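PDB 3QVL: putative hydantoin racemase from Klebsiella pneumoniae subsp. pneumoniae, which catalyses the racemisation of allantoin and probably also interconverts the D and L forms of other 5-monosubstituted hydantoins. Local coordinates for residues S44-G47 / H48-A52; Q61-A64 / G65-G69; A158-K161 / V162-R165; V200-G203 / V204-A207. All coordinates share one frame; numbering follows the deposited sequence.

Interaction 1 (S44-G47 / H48-A52); sequences SIEG and HFDEA. With 5HY ([(4R)-2,5-dioxoimidazolidin-4-yl]acetic acid), chain C.
With its CG set opposite the carbonyl carbon and beside the backbone N (chi1 -66°), D50 directs its carboxylate back over the loop to E46, while I45, whose CG2 stands anti to the backbone N, sends that methyl against E51. OD2 of D50 accepts the backbone N of E46 at 2.8 Å through its anti lone pair, the one facing away from OD1. The same oxygen accepts a hydrogen bond from a water, which donates another to E46 O (water O to E46 O 2.8 Å), and it forms a salt bridge with K233 of the second subunit. That lysine also reaches E46 OE1 and S44 O, so one cation from a neighbouring chain gathers the oxygens of both segments. On the apolar side, CG2 of I45 meets CG of E51 at 3.5 Å, the two side chains crossing at about a right angle. G47 is the N-cap, with a positive phi of 148°; its O receives E51 N at 3.1 Å, and E88 of the second subunit takes the N-H groups of H48 and F49. The backbone of I45 also binds the hydantoin ring of 5HY: its N donates to OAB at 2.9 Å, and its O accepts the ring N at 2.9 Å along a nearly straight bond (177°). The loop before helix 48-68 thus forms one wall of the ligand pocket.

Interaction 2 (Q61-A64 / G65-G69); sequences QIRA and GREQG
The salt bridge between R63 and E67 is unusual in its approach: NH2 comes to OE2 from above the carboxylate plane, 41° out of it, although OE2 itself lies near the guanidinium plane, at its edge. This i to i+4 pair rides on the last turns of helix 48-68, which a Schellman motif brings to an end, with G69 as the C-prime residue of positive phi (76°). R63 leaves the backbone with CG anti to N, then bends at both chi2 and chi3, and this fold brings NH2 to within 3.1 Å of E67 OE2. The two side chains run past each other at a slant, their flat groups turned 63° apart, and CD of R63, a methylene, also lies 3.6 Å from the carboxylate carbon CD of E67. R63 NE has a further, weak bond to S241 O, while R66, extended from CG to NE, makes a cation-pi contact with F245, the C-terminal residue. Beneath, the helical ladder runs on, with Q61 O taking G65 N at 2.8 Å and A64 O taking Q68 N. I62 turns inward onto I7, A86 and L89. At the terminus, G69 N donates to R66 O in a weak bond of 3.2 Å.

Interaction 3 (A158-K161 / V162-R165); sequences AQEK and VRER
Charged groups on one flank of the helix set E160 between R163 and E164. E160 holds CG anti to its backbone N (chi1 -180°) and bends at chi2, so the carboxylate stands out from the helix and lies beside the R163 side chain, pointing the same way. Its OE2 meets R163 NH1 at 3.1 Å, at the guanidinium edge, in a salt bridge whose hydrogen bond is weak because the N-H points poorly (122°). R163 NE has a second partner, E195 of helix 189-196. OE2 of E160 also lies 3.0 Å from OE2 of E164, the two carboxylate planes 67° apart; such closeness of like charges would probably favour a proton on one of them, and R163 may ease it. Helix 157-172 is the crossover between strands 138-143 and 177-180, parallel strands of one of the two four-stranded sheets of this Asp/Glu racemase family fold. Its backbone ladder is regular: V162 N bonds to A158 O at 2.9 Å, E164 N to E160 O at 3.0 Å and R165 N to K161 O at 3.0 Å. Apolar packing on the inner flank joins V162 to L192 and M185; V162 CG2 also lies 3.2 Å from A158 O.

Interaction 4 (V200-G203 / V204-A207); sequences VIDG and VSAA
The backbone passes from the extended conformation of D202 (phi/psi -97°/125°) straight into helical angles at G203, and O of D202 and of G203 then accept A206 N at 3.2 Å and A207 N at 2.8 Å. D202 is the N-cap of helix 203-216, which follows strand 200-201 at one margin of its parallel sheet. With CG anti to the backbone N, the Asp carboxylate folds over the first turn and uses both oxygens on backbone N-H groups that no preceding helical carbonyl could serve. OD1 takes V204 N at 2.9 Å in a weak bond, closing an Asx turn, while OD2 takes S205 N at 3.0 Å. The latter arrives from well above the carboxylate plane. Together these bonds help to set the carboxylate's rotation, and its negative charge would probably be favoured by the positive end of the helix dipole. V204 lies against the same carboxylate, its CB 3.3 Å from OD1, and continues onto I19 and A23 of helix 13-26; A206 faces A100 and M104 of helix 97-108. The S205 hydroxyl, at chi1 58°, is placed between two acceptors of D202: OG lies 3.0 Å from the main-chain O and 3.0 Å from OD2.

Overall arrangement
Interactions 1 and 4 are buried and sit at helix starts, yet they differ: in 44-52 a Gly N-cap is joined by an Asp reaching back to the loop, with a lysine from another subunit, whereas in 200-207 an Asp N-cap works within its own chain. Interactions 2 and 3 are partly buried, with charged pairs on the outer flank and aliphatic side chains turned inward. Interactions 1 and 2 share helix 48-68, about 23 Å apart between centres, one at its beginning and the other at its end. Interactions 2 and 3 lie on opposite sides of the chain centre. Interaction 1 alone touches the ligand.

Interaction 1 (S44-G47 / H48-A52)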
ATOM      1  N   SER A  44      -8.466  -3.038 -33.231  1.00 15.75           N
ATOM      2  CA  SER A  44      -8.085  -2.149 -32.133  1.00 15.59           C
ATOM      3  C   SER A  44      -8.390  -2.803 -30.791  1.00 15.45           C
ATOM      4  O   SER A  44      -9.296  -3.631 -30.686  1.00 15.40           O
ATOM      5  CB  SER A  44      -8.789  -0.792 -32.243  1.00 15.61           C
ATOM      6  OG  SER A  44     -10.187  -0.916 -32.063  1.00 15.83           O
ATOM      7  N   ILE A  45      -7.627  -2.425 -29.771  1.00 15.26           N
ATOM      8  CA  ILE A  45      -7.759  -3.023 -28.447  1.00 15.12           C
ATOM      9  C   ILE A  45      -8.497  -2.072 -27.506  1.00 15.10           C
ATOM     10  O   ILE A  45      -7.973  -1.022 -27.125  1.00 14.99           O
ATOM     11  CB  ILE A  45      -6.384  -3.437 -27.875  1.00 15.10           C
ATOM     12  CG1 ILE A  45      -5.668  -4.372 -28.855  1.00 15.07           C
ATOM     13  CG2 ILE A  45      -6.552  -4.122 -26.525  1.00 15.07           C
ATOM     14  CD1 ILE A  45      -4.159  -4.286 -28.804  1.00 14.99           C
ATOM     15  N   GLU A  46      -9.720  -2.455 -27.150  1.00 15.06           N
ATOM     16  CA  GLU A  46     -10.626  -1.596 -26.391  1.00 15.11           C
ATOM     17  C   GLU A  46     -11.311  -2.358 -25.258  1.00 15.01           C
ATOM     18  O   GLU A  46     -12.531  -2.286 -25.094  1.00 15.16           O
ATOM     19  CB  GLU A  46     -11.679  -0.986 -27.323  1.00 15.14           C
ATOM     20  CG  GLU A  46     -11.112  -0.095 -28.420  1.00 15.50           C
ATOM     21  CD  GLU A  46     -12.164   0.382 -29.402  1.00 15.88           C
ATOM     22  OE1 GLU A  46     -12.988  -0.444 -29.850  1.00 16.47           O
ATOM     23  OE2 GLU A  46     -12.158   1.584 -29.735  1.00 16.10           O
ATOM     24  N   GLY A  47     -10.519  -3.089 -24.482  1.00 14.90           N
ATOM     25  CA  GLY A  47     -11.044  -3.874 -23.371  1.00 14.76           C
ATOM     26  C   GLY A  47     -10.263  -5.148 -23.122  1.00 14.70           C
ATOM     27  O   GLY A  47      -9.268  -5.420 -23.798  1.00 14.65           O
ATOM     28  N   HIS A  48     -10.732  -5.931 -22.156  1.00 14.62           N
ATOM     29  CA  HIS A  48     -10.027  -7.125 -21.691  1.00 14.61           C
ATOM     30  C   HIS A  48     -10.097  -8.279 -22.693  1.00 14.53           C
ATOM     31  O   HIS A  48      -9.128  -9.026 -22.854  1.00 14.47           O
ATOM     32  CB  HIS A  48     -10.562  -7.557 -20.322  1.00 14.61           C
ATOM     33  CG  HIS A  48     -10.666  -6.433 -19.335  1.00 14.92           C
ATOM     34  ND1 HIS A  48      -9.635  -6.085 -18.490  1.00 15.32           N
ATOM     35  CD2 HIS A  48     -11.679  -5.577 -19.064  1.00 14.87           C
ATOM     36  CE1 HIS A  48     -10.008  -5.062 -17.743  1.00 14.93           C
ATOM     37  NE2 HIS A  48     -11.245  -4.734 -18.071  1.00 15.57           N
ATOM     38  N   PHE A  49     -11.248  -8.416 -23.353  1.00 14.43           N
ATOM     39  CA  PHE A  49     -11.452  -9.409 -24.411  1.00 14.36           C
ATOM     40  C   PHE A  49     -10.483  -9.170 -25.569  1.00 14.35           C
ATOM     41  O   PHE A  49      -9.816 -10.100 -26.031  1.00 14.26           O
ATOM     42  CB  PHE A  49     -12.912  -9.371 -24.885  1.00 14.35           C
ATOM     43  CG  PHE A  49     -13.207 -10.246 -26.074  1.00 14.30           C
ATOM     44  CD1 PHE A  49     -13.500 -11.595 -25.909  1.00 14.32           C
ATOM     45  CD2 PHE A  49     -13.225  -9.710 -27.360  1.00 14.35           C
ATOM     46  CE1 PHE A  49     -13.789 -12.404 -27.009  1.00 14.42           C
ATOM     47  CE2 PHE A  49     -13.514 -10.508 -28.464  1.00 14.27           C
ATOM     48  CZ  PHE A  49     -13.795 -11.857 -28.287  1.00 14.25           C
ATOM     49  N   ASP A  50     -10.404  -7.917 -26.018  1.00 14.37           N
ATOM     50  CA  ASP A  50      -9.477  -7.515 -27.074  1.00 14.43           C
ATOM     51  C   ASP A  50      -8.022  -7.776 -26.681  1.00 14.49           C
ATOM     52  O   ASP A  50      -7.227  -8.229 -27.504  1.00 14.45           O
ATOM     53  CB  ASP A  50      -9.662  -6.034 -27.424  1.00 14.43           C
ATOM     54  CG  ASP A  50     -11.016  -5.734 -28.049  1.00 14.47           C
ATOM     55  OD1 ASP A  50     -11.706  -6.672 -28.505  1.00 14.64           O
ATOM     56  OD2 ASP A  50     -11.388  -4.541 -28.086  1.00 14.38           O
ATOM     57  N   GLU A  51      -7.690  -7.493 -25.420  1.00 14.59           N
ATOM     58  CA  GLU A  51      -6.336  -7.701 -24.895  1.00 14.75           C
ATOM     59  C   GLU A  51      -5.896  -9.162 -24.926  1.00 14.48           C
ATOM     60  O   GLU A  51      -4.747  -9.457 -25.263  1.00 14.36           O
ATOM     61  CB  GLU A  51      -6.213  -7.166 -23.466  1.00 14.95           C
ATOM     62  CG  GLU A  51      -6.030  -5.665 -23.378  1.00 16.41           C
ATOM     63  CD  GLU A  51      -5.038  -5.261 -22.308  1.00 18.08           C
ATOM     64  OE1 GLU A  51      -5.156  -5.737 -21.158  1.00 19.18           O
ATOM     65  OE2 GLU A  51      -4.135  -4.464 -22.623  1.00 19.27           O
ATOM     66  N   ALA A  52      -6.809 -10.064 -24.568  1.00 14.23           N
ATOM     67  CA  ALA A  52      -6.530 -11.500 -24.555  1.00 14.08           C
ATOM     68  C   ALA A  52      -6.210 -12.020 -25.955  1.00 13.96           C
ATOM     69  O   ALA A  52      -5.315 -12.849 -26.125  1.00 13.83           O
ATOM     70  CB  ALA A  52      -7.698 -12.266 -23.949  1.00 14.09           C
TER
HETATM   71  C   5HY C   1      -3.309   1.026 -27.882  1.00 19.01           C
HETATM   72  N   5HY C   1      -5.379   0.026 -27.793  1.00 19.03           N
HETATM   73  O   5HY C   1      -2.268   1.619 -27.608  1.00 18.88           O
HETATM   74  CA  5HY C   1      -4.430   0.705 -26.902  1.00 19.06           C
HETATM   75  CB  5HY C   1      -5.037   1.967 -26.251  1.00 19.13           C
HETATM   76  CG  5HY C   1      -5.410   3.113 -27.205  1.00 19.38           C
HETATM   77  OAB 5HY C   1      -5.370  -0.588 -29.968  1.00 18.91           O
HETATM   78  NAF 5HY C   1      -3.619   0.535 -29.080  1.00 18.97           N
HETATM   79  CAI 5HY C   1      -4.821  -0.049 -29.006  1.00 19.04           C
HETATM   80  OD1 5HY C   1      -6.093   4.036 -26.715  1.00 19.89           O
HETATM   81  OD2 5HY C   1      -5.004   3.068 -28.386  1.00 19.85           O
HETATM   82  O   HOH W   1     -13.800  -4.142 -26.825  1.00 16.72           O

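Interaction 2 (Q61-A64 / G65-G69)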
ATOM      1  N   GLN A  61       4.145 -13.035 -33.230  1.00 16.10           N
ATOM      2  CA  GLN A  61       5.199 -12.164 -33.750  1.00 16.50           C
ATOM      3  C   GLN A  61       6.518 -12.302 -32.986  1.00 16.59           C
ATOM      4  O   GLN A  61       7.590 -12.199 -33.583  1.00 16.58           O
ATOM      5  CB  GLN A  61       4.741 -10.701 -33.794  1.00 16.55           C
ATOM      6  CG  GLN A  61       3.677 -10.401 -34.858  1.00 17.23           C
ATOM      7  CD  GLN A  61       4.077 -10.847 -36.260  1.00 18.14           C
ATOM      8  OE1 GLN A  61       3.305 -11.514 -36.952  1.00 19.21           O
ATOM      9  NE2 GLN A  61       5.286 -10.489 -36.682  1.00 18.12           N
ATOM     10  N   ILE A  62       6.432 -12.531 -31.675  1.00 16.78           N
ATOM     11  CA  ILE A  62       7.611 -12.816 -30.846  1.00 16.99           C
ATOM     12  C   ILE A  62       8.343 -14.048 -31.386  1.00 17.26           C
ATOM     13  O   ILE A  62       9.569 -14.038 -31.532  1.00 17.23           O
ATOM     14  CB  ILE A  62       7.234 -13.029 -29.349  1.00 16.95           C
ATOM     15  CG1 ILE A  62       6.730 -11.725 -28.710  1.00 16.89           C
ATOM     16  CG2 ILE A  62       8.405 -13.621 -28.554  1.00 16.93           C
ATOM     17  CD1 ILE A  62       7.798 -10.666 -28.451  1.00 16.89           C
ATOM     18  N   ARG A  63       7.573 -15.093 -31.687  1.00 17.58           N
ATOM     19  CA  ARG A  63       8.097 -16.316 -32.291  1.00 18.00           C
ATOM     20  C   ARG A  63       8.831 -16.013 -33.599  1.00 18.08           C
ATOM     21  O   ARG A  63       9.949 -16.486 -33.808  1.00 18.10           O
ATOM     22  CB  ARG A  63       6.959 -17.321 -32.517  1.00 18.09           C
ATOM     23  CG  ARG A  63       7.388 -18.690 -33.046  1.00 18.74           C
ATOM     24  CD  ARG A  63       7.318 -18.765 -34.567  1.00 19.94           C
ATOM     25  NE  ARG A  63       5.956 -18.585 -35.064  1.00 20.85           N
ATOM     26  CZ  ARG A  63       5.646 -18.076 -36.253  1.00 21.48           C
ATOM     27  NH1 ARG A  63       4.373 -17.956 -36.607  1.00 22.03           N
ATOM     28  NH2 ARG A  63       6.600 -17.680 -37.087  1.00 21.70           N
ATOM     29  N   ALA A  64       8.197 -15.218 -34.461  1.00 18.26           N
ATOM     30  CA  ALA A  64       8.788 -14.808 -35.736  1.00 18.43           C
ATOM     31  C   ALA A  64      10.070 -13.999 -35.535  1.00 18.58           C
ATOM     32  O   ALA A  64      11.062 -14.216 -36.234  1.00 18.59           O
ATOM     33  CB  ALA A  64       7.778 -14.020 -36.563  1.00 18.40           C
ATOM     34  N   GLY A  65      10.041 -13.077 -34.573  1.00 18.70           N
ATOM     35  CA  GLY A  65      11.197 -12.244 -34.246  1.00 18.91           C
ATOM     36  C   GLY A  65      12.385 -13.045 -33.749  1.00 19.11           C
ATOM     37  O   GLY A  65      13.523 -12.799 -34.156  1.00 19.07           O
ATOM     38  N   ARG A  66      12.114 -14.009 -32.870  1.00 19.29           N
ATOM     39  CA  ARG A  66      13.149 -14.888 -32.322  1.00 19.56           C
ATOM     40  C   ARG A  66      13.764 -15.786 -33.402  1.00 19.74           C
ATOM     41  O   ARG A  66      14.966 -16.060 -33.376  1.00 19.78           O
ATOM     42  CB  ARG A  66      12.591 -15.729 -31.169  1.00 19.51           C
ATOM     43  CG  ARG A  66      13.646 -16.515 -30.398  1.00 19.58           C
ATOM     44  CD  ARG A  66      13.027 -17.334 -29.282  1.00 19.64           C
ATOM     45  NE  ARG A  66      13.925 -18.394 -28.826  1.00 19.92           N
ATOM     46  CZ  ARG A  66      13.597 -19.341 -27.952  1.00 20.05           C
ATOM     47  NH1 ARG A  66      12.382 -19.376 -27.417  1.00 20.02           N
ATOM     48  NH2 ARG A  66      14.489 -20.259 -27.607  1.00 20.21           N
ATOM     49  N   GLU A  67      12.934 -16.233 -34.345  1.00 19.97           N
ATOM     50  CA  GLU A  67      13.397 -17.005 -35.502  1.00 20.24           C
ATOM     51  C   GLU A  67      14.336 -16.181 -36.380  1.00 20.28           C
ATOM     52  O   GLU A  67      15.305 -16.708 -36.933  1.00 20.33           O
ATOM     53  CB  GLU A  67      12.213 -17.504 -36.335  1.00 20.31           C
ATOM     54  CG  GLU A  67      11.474 -18.696 -35.742  1.00 20.82           C
ATOM     55  CD  GLU A  67      10.289 -19.143 -36.587  1.00 21.46           C
ATOM     56  OE1 GLU A  67       9.999 -20.359 -36.604  1.00 22.00           O
ATOM     57  OE2 GLU A  67       9.647 -18.286 -37.234  1.00 21.93           O
ATOM     58  N   GLN A  68      14.041 -14.889 -36.497  1.00 20.32           N
ATOM     59  CA  GLN A  68      14.855 -13.955 -37.272  1.00 20.40           C
ATOM     60  C   GLN A  68      16.123 -13.544 -36.522  1.00 20.21           C
ATOM     61  O   GLN A  68      17.072 -13.039 -37.126  1.00 20.35           O
ATOM     62  CB  GLN A  68      14.039 -12.713 -37.644  1.00 20.54           C
ATOM     63  CG  GLN A  68      12.902 -12.980 -38.629  1.00 21.24           C
ATOM     64  CD  GLN A  68      11.886 -11.846 -38.701  1.00 22.23           C
ATOM     65  OE1 GLN A  68      11.101 -11.767 -39.647  1.00 23.32           O
ATOM     66  NE2 GLN A  68      11.892 -10.967 -37.703  1.00 22.49           N
ATOM     67  N   GLY A  69      16.130 -13.764 -35.210  1.00 19.91           N
ATOM     68  CA  GLY A  69      17.276 -13.434 -34.368  1.00 19.48           C
ATOM     69  C   GLY A  69      17.394 -11.950 -34.077  1.00 19.19           C
ATOM     70  O   GLY A  69      18.498 -11.401 -34.066  1.00 19.21           O
TER

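Interaction 3 (A158-K161 / V162-R165)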
ATOM      1  N   ALA A 158      -9.466  13.619 -32.883  1.00 21.98           N
ATOM      2  CA  ALA A 158      -8.825  12.933 -31.761  1.00 21.90           C
ATOM      3  C   ALA A 158      -7.547  13.648 -31.330  1.00 21.85           C
ATOM      4  O   ALA A 158      -7.305  13.825 -30.137  1.00 21.81           O
ATOM      5  CB  ALA A 158      -8.535  11.481 -32.117  1.00 21.87           C
ATOM      6  N   GLN A 159      -6.753  14.069 -32.312  1.00 21.81           N
ATOM      7  CA  GLN A 159      -5.503  14.792 -32.074  1.00 21.84           C
ATOM      8  C   GLN A 159      -5.732  16.123 -31.355  1.00 21.89           C
ATOM      9  O   GLN A 159      -4.970  16.486 -30.457  1.00 21.83           O
ATOM     10  CB  GLN A 159      -4.756  15.024 -33.394  1.00 21.84           C
ATOM     11  CG  GLN A 159      -4.052  13.785 -33.962  1.00 21.95           C
ATOM     12  CD  GLN A 159      -4.996  12.779 -34.613  1.00 22.09           C
ATOM     13  OE1 GLN A 159      -6.168  13.068 -34.865  1.00 22.15           O
ATOM     14  NE2 GLN A 159      -4.480  11.587 -34.893  1.00 21.98           N
ATOM     15  N   GLU A 160      -6.783  16.840 -31.753  1.00 21.92           N
ATOM     16  CA  GLU A 160      -7.152  18.101 -31.109  1.00 22.03           C
ATOM     17  C   GLU A 160      -7.667  17.874 -29.687  1.00 21.94           C
ATOM     18  O   GLU A 160      -7.359  18.652 -28.781  1.00 21.85           O
ATOM     19  CB  GLU A 160      -8.180  18.869 -31.954  1.00 22.13           C
ATOM     20  CG  GLU A 160      -8.637  20.219 -31.371  1.00 22.76           C
ATOM     21  CD  GLU A 160      -7.493  21.195 -31.103  1.00 23.55           C
ATOM     22  OE1 GLU A 160      -6.511  21.218 -31.876  1.00 24.08           O
ATOM     23  OE2 GLU A 160      -7.584  21.952 -30.114  1.00 24.21           O
ATOM     24  N   LYS A 161      -8.437  16.802 -29.503  1.00 21.88           N
ATOM     25  CA  LYS A 161      -8.947  16.422 -28.184  1.00 21.92           C
ATOM     26  C   LYS A 161      -7.830  16.037 -27.214  1.00 21.86           C
ATOM     27  O   LYS A 161      -7.913  16.342 -26.023  1.00 21.81           O
ATOM     28  CB  LYS A 161      -9.967  15.289 -28.302  1.00 21.96           C
ATOM     29  CG  LYS A 161     -11.390  15.761 -28.542  1.00 22.31           C
ATOM     30  CD  LYS A 161     -12.335  14.586 -28.715  1.00 23.00           C
ATOM     31  CE  LYS A 161     -13.757  14.948 -28.319  1.00 23.62           C
ATOM     32  NZ  LYS A 161     -13.925  14.978 -26.836  1.00 24.10           N
ATOM     33  N   VAL A 162      -6.796  15.371 -27.728  1.00 21.85           N
ATOM     34  CA  VAL A 162      -5.613  15.027 -26.932  1.00 21.88           C
ATOM     35  C   VAL A 162      -4.914  16.303 -26.456  1.00 22.00           C
ATOM     36  O   VAL A 162      -4.612  16.445 -25.269  1.00 21.95           O
ATOM     37  CB  VAL A 162      -4.627  14.117 -27.720  1.00 21.88           C
ATOM     38  CG1 VAL A 162      -3.295  13.976 -26.985  1.00 21.79           C
ATOM     39  CG2 VAL A 162      -5.239  12.747 -27.960  1.00 21.80           C
ATOM     40  N   ARG A 163      -4.682  17.225 -27.389  1.00 22.14           N
ATOM     41  CA  ARG A 163      -4.047  18.510 -27.098  1.00 22.38           C
ATOM     42  C   ARG A 163      -4.799  19.283 -26.011  1.00 22.38           C
ATOM     43  O   ARG A 163      -4.196  19.728 -25.033  1.00 22.30           O
ATOM     44  CB  ARG A 163      -3.937  19.346 -28.378  1.00 22.46           C
ATOM     45  CG  ARG A 163      -3.238  20.686 -28.208  1.00 23.13           C
ATOM     46  CD  ARG A 163      -3.367  21.528 -29.467  1.00 24.33           C
ATOM     47  NE  ARG A 163      -3.102  22.941 -29.209  1.00 25.65           N
ATOM     48  CZ  ARG A 163      -4.026  23.835 -28.862  1.00 26.11           C
ATOM     49  NH1 ARG A 163      -5.298  23.477 -28.727  1.00 26.62           N
ATOM     50  NH2 ARG A 163      -3.677  25.097 -28.649  1.00 26.57           N
ATOM     51  N   GLU A 164      -6.115  19.420 -26.185  1.00 22.46           N
ATOM     52  CA  GLU A 164      -6.970  20.135 -25.234  1.00 22.60           C
ATOM     53  C   GLU A 164      -6.984  19.475 -23.857  1.00 22.51           C
ATOM     54  O   GLU A 164      -6.966  20.161 -22.832  1.00 22.49           O
ATOM     55  CB  GLU A 164      -8.399  20.250 -25.773  1.00 22.72           C
ATOM     56  CG  GLU A 164      -8.555  21.221 -26.940  1.00 23.47           C
ATOM     57  CD  GLU A 164      -9.953  21.213 -27.543  1.00 24.48           C
ATOM     58  OE1 GLU A 164     -10.872  20.612 -26.945  1.00 25.30           O
ATOM     59  OE2 GLU A 164     -10.133  21.816 -28.623  1.00 25.19           O
ATOM     60  N   ARG A 165      -7.016  18.144 -23.843  1.00 22.39           N
ATOM     61  CA  ARG A 165      -6.982  17.380 -22.599  1.00 22.36           C
ATOM     62  C   ARG A 165      -5.637  17.462 -21.880  1.00 22.19           C
ATOM     63  O   ARG A 165      -5.592  17.446 -20.649  1.00 22.15           O
ATOM     64  CB  ARG A 165      -7.383  15.924 -22.844  1.00 22.44           C
ATOM     65  CG  ARG A 165      -8.638  15.520 -22.100  1.00 22.98           C
ATOM     66  CD  ARG A 165      -8.259  14.908 -20.772  1.00 23.62           C
ATOM     67  NE  ARG A 165      -9.192  15.221 -19.690  1.00 24.16           N
ATOM     68  CZ  ARG A 165      -8.919  16.047 -18.682  1.00 24.26           C
ATOM     69  NH1 ARG A 165      -7.744  16.660 -18.608  1.00 24.12           N
ATOM     70  NH2 ARG A 165      -9.825  16.259 -17.740  1.00 24.58           N
TER

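Interaction 4 (V200-G203 / V204-A207)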
ATOM      1  N   VAL A 200       5.919  15.469 -22.953  1.00 16.93           N
ATOM      2  CA  VAL A 200       4.775  14.683 -23.398  1.00 16.67           C
ATOM      3  C   VAL A 200       5.362  13.419 -24.010  1.00 16.45           C
ATOM      4  O   VAL A 200       6.029  13.470 -25.046  1.00 16.44           O
ATOM      5  CB  VAL A 200       3.893  15.449 -24.413  1.00 16.67           C
ATOM      6  CG1 VAL A 200       2.675  14.620 -24.801  1.00 16.69           C
ATOM      7  CG2 VAL A 200       3.454  16.792 -23.834  1.00 16.75           C
ATOM      8  N   ILE A 201       5.121  12.291 -23.350  1.00 16.17           N
ATOM      9  CA  ILE A 201       5.891  11.075 -23.598  1.00 15.89           C
ATOM     10  C   ILE A 201       5.136  10.017 -24.398  1.00 15.69           C
ATOM     11  O   ILE A 201       4.025   9.618 -24.039  1.00 15.59           O
ATOM     12  CB  ILE A 201       6.442  10.485 -22.270  1.00 15.94           C
ATOM     13  CG1 ILE A 201       7.359  11.508 -21.591  1.00 15.92           C
ATOM     14  CG2 ILE A 201       7.192   9.172 -22.515  1.00 15.94           C
ATOM     15  CD1 ILE A 201       7.479  11.347 -20.097  1.00 16.05           C
ATOM     16  N   ASP A 202       5.760   9.587 -25.492  1.00 15.46           N
ATOM     17  CA  ASP A 202       5.284   8.468 -26.290  1.00 15.27           C
ATOM     18  C   ASP A 202       6.035   7.203 -25.892  1.00 15.01           C
ATOM     19  O   ASP A 202       7.269   7.165 -25.923  1.00 14.96           O
ATOM     20  CB  ASP A 202       5.479   8.756 -27.783  1.00 15.37           C
ATOM     21  CG  ASP A 202       5.541   7.493 -28.626  1.00 15.55           C
ATOM     22  OD1 ASP A 202       4.658   6.623 -28.475  1.00 16.04           O
ATOM     23  OD2 ASP A 202       6.474   7.376 -29.446  1.00 16.25           O
ATOM     24  N   GLY A 203       5.278   6.171 -25.532  1.00 14.73           N
ATOM     25  CA  GLY A 203       5.845   4.895 -25.114  1.00 14.41           C
ATOM     26  C   GLY A 203       6.547   4.112 -26.207  1.00 14.20           C
ATOM     27  O   GLY A 203       7.460   3.338 -25.921  1.00 14.13           O
ATOM     28  N   VAL A 204       6.116   4.301 -27.454  1.00 14.01           N
ATOM     29  CA  VAL A 204       6.730   3.619 -28.599  1.00 13.89           C
ATOM     30  C   VAL A 204       8.206   3.992 -28.715  1.00 13.78           C
ATOM     31  O   VAL A 204       9.079   3.120 -28.688  1.00 13.71           O
ATOM     32  CB  VAL A 204       5.987   3.920 -29.930  1.00 13.87           C
ATOM     33  CG1 VAL A 204       6.701   3.268 -31.110  1.00 13.92           C
ATOM     34  CG2 VAL A 204       4.540   3.447 -29.858  1.00 13.93           C
ATOM     35  N   SER A 205       8.470   5.291 -28.826  1.00 13.77           N
ATOM     36  CA  SER A 205       9.830   5.810 -28.917  1.00 13.77           C
ATOM     37  C   SER A 205      10.650   5.470 -27.670  1.00 13.68           C
ATOM     38  O   SER A 205      11.817   5.091 -27.775  1.00 13.67           O
ATOM     39  CB  SER A 205       9.808   7.321 -29.166  1.00 13.82           C
ATOM     40  OG  SER A 205       9.110   8.004 -28.140  1.00 14.18           O
ATOM     41  N   ALA A 206      10.022   5.590 -26.500  1.00 13.60           N
ATOM     42  CA  ALA A 206      10.664   5.282 -25.221  1.00 13.55           C
ATOM     43  C   ALA A 206      11.088   3.818 -25.116  1.00 13.52           C
ATOM     44  O   ALA A 206      12.192   3.521 -24.654  1.00 13.43           O
ATOM     45  CB  ALA A 206       9.746   5.657 -24.065  1.00 13.52           C
ATOM     46  N   ALA A 207      10.214   2.913 -25.557  1.00 13.53           N
ATOM     47  CA  ALA A 207      10.485   1.475 -25.511  1.00 13.60           C
ATOM     48  C   ALA A 207      11.636   1.083 -26.432  1.00 13.65           C
ATOM     49  O   ALA A 207      12.449   0.227 -26.082  1.00 13.56           O
ATOM     50  CB  ALA A 207       9.233   0.679 -25.847  1.00 13.57           C
TER